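Local coordinates for CBIX (Paracoccus pantotrophus, PDB 4CCS), which probably catalyses insertion of ferrous iron into sirohydrochlorin, the terminal step of siroheme biosynthesis in denitrifying bacteria, at residues A[58-63]-A[90-95]. Sequence-based numbering, arbitrary orientation. Where two conformers were deposited one is given.
Sequences LIYPLF and PPFGSD
L62 and F92 meet at an angle, with CD2 of L62 4.1 Å from CD1 of F92, while the same methyl of L62 lies in plane at the edge of the Y60 ring. Next to them the CB atoms of F63 and P91 come together, and CB of P61 sits over the centre of one face of the F63 ring. Two backbone hydrogen bonds join the end of 58-63 to the start of the 3-10 segment 92-94: F92 N donates to P61 O (3.0 Å) and G93 N to F63 O (2.9 Å), both nearly straight. L62, between the two acceptors, centres an inverse gamma turn. With CG anti to the backbone N (chi1 -176°), Y60 sends its ring alongside 90-95, bringing its OH up to CA of F92 and into a hydrogen bond with OD2 of D95 at 2.8 Å. The carboxylate oxygen is approached on its anti side and also bonds S222 of helix 215-226; OD1 caps G97 N. A phenylalanine in place of Y60 would probably leave OD2 of D95 with one partner fewer. The arrangement joins the C-terminal end of strand 57-61 to the loop after the neighbouring parallel strand 87-88, in one of the two Rossmann-like alpha/beta halves of a chelatase fold.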
# COMPACT_ATOMS: atom_id res chain seq x y z
N LEU A 58 5.59 -6.61 17.72
CA LEU A 58 5.95 -5.62 16.70
C LEU A 58 4.73 -5.48 15.77
O LEU A 58 4.12 -6.49 15.41
CB LEU A 58 7.18 -6.05 15.87
CG LEU A 58 8.52 -6.31 16.59
CD1 LEU A 58 9.63 -6.44 15.58
CD2 LEU A 58 8.87 -5.19 17.55
N ILE A 59 4.37 -4.26 15.41
CA ILE A 59 3.24 -3.98 14.52
C ILE A 59 3.74 -3.50 13.16
O ILE A 59 4.44 -2.48 13.10
CB ILE A 59 2.26 -2.93 15.17
CG1 ILE A 59 1.81 -3.33 16.62
CG2 ILE A 59 1.06 -2.64 14.26
CD1 ILE A 59 1.08 -4.75 16.81
N TYR A 60 3.40 -4.23 12.07
CA TYR A 60 3.73 -3.77 10.72
C TYR A 60 2.42 -3.19 10.13
O TYR A 60 1.54 -3.96 9.75
CB TYR A 60 4.31 -4.87 9.81
CG TYR A 60 4.73 -4.36 8.45
CD1 TYR A 60 3.83 -4.33 7.38
CD2 TYR A 60 6.03 -3.91 8.21
CE1 TYR A 60 4.20 -3.85 6.13
CE2 TYR A 60 6.42 -3.44 6.95
CZ TYR A 60 5.49 -3.40 5.92
OH TYR A 60 5.88 -2.96 4.67
N PRO A 61 2.29 -1.86 10.10
CA PRO A 61 1.06 -1.25 9.58
C PRO A 61 1.03 -1.16 8.06
O PRO A 61 1.96 -0.61 7.44
CB PRO A 61 1.03 0.12 10.26
CG PRO A 61 2.46 0.43 10.63
CD PRO A 61 3.27 -0.83 10.52
N LEU A 62 -0.05 -1.66 7.43
CA LEU A 62 -0.23 -1.56 5.98
C LEU A 62 -0.79 -0.16 5.62
O LEU A 62 -1.81 -0.05 4.94
CB LEU A 62 -1.16 -2.67 5.45
CG LEU A 62 -0.64 -4.11 5.48
CD1 LEU A 62 -1.72 -5.08 5.01
CD2 LEU A 62 0.59 -4.27 4.58
N PHE A 63 -0.15 0.90 6.12
CA PHE A 63 -0.59 2.28 5.88
C PHE A 63 0.31 2.92 4.83
O PHE A 63 1.44 2.46 4.64
CB PHE A 63 -0.60 3.09 7.19
CG PHE A 63 -1.35 2.49 8.38
CD1 PHE A 63 -2.28 1.47 8.20
CD2 PHE A 63 -1.17 3.01 9.66
CE1 PHE A 63 -2.98 0.94 9.30
CE2 PHE A 63 -1.86 2.47 10.75
CZ PHE A 63 -2.77 1.44 10.56
N PRO A 90 7.90 1.12 10.61
CA PRO A 90 7.57 2.04 9.52
C PRO A 90 6.49 1.39 8.64
O PRO A 90 6.52 0.18 8.42
CB PRO A 90 8.89 2.20 8.77
CG PRO A 90 9.91 2.08 9.83
CD PRO A 90 9.38 1.06 10.80
N PRO A 91 5.52 2.18 8.16
CA PRO A 91 4.42 1.63 7.36
C PRO A 91 4.82 1.15 5.96
O PRO A 91 5.86 1.54 5.43
CB PRO A 91 3.43 2.78 7.30
CG PRO A 91 4.27 3.99 7.35
CD PRO A 91 5.36 3.64 8.33
N PHE A 92 3.95 0.32 5.35
CA PHE A 92 4.06 -0.22 3.99
C PHE A 92 4.48 0.88 2.98
O PHE A 92 5.36 0.64 2.16
CB PHE A 92 2.70 -0.84 3.56
CG PHE A 92 2.62 -1.33 2.13
CD1 PHE A 92 3.02 -2.62 1.79
CD2 PHE A 92 2.17 -0.50 1.11
CE1 PHE A 92 2.95 -3.07 0.46
CE2 PHE A 92 2.13 -0.94 -0.22
CZ PHE A 92 2.52 -2.22 -0.53
N GLY A 93 3.84 2.06 3.05
CA GLY A 93 4.12 3.16 2.12
C GLY A 93 5.57 3.68 2.18
O GLY A 93 6.09 4.15 1.16
N SER A 94 6.21 3.59 3.36
CA SER A 94 7.59 4.06 3.56
C SER A 94 8.60 2.92 3.49
O SER A 94 9.78 3.12 3.76
CB SER A 94 7.71 4.82 4.88
OG SER A 94 7.56 3.93 5.98
N ASP A 95 8.14 1.71 3.11
CA ASP A 95 9.03 0.56 3.02
C ASP A 95 10.16 0.80 2.00
O ASP A 95 9.87 1.25 0.89
CB ASP A 95 8.25 -0.72 2.69
CG ASP A 95 9.03 -1.97 3.03
OD1 ASP A 95 10.06 -2.22 2.37
OD2 ASP A 95 8.59 -2.70 3.96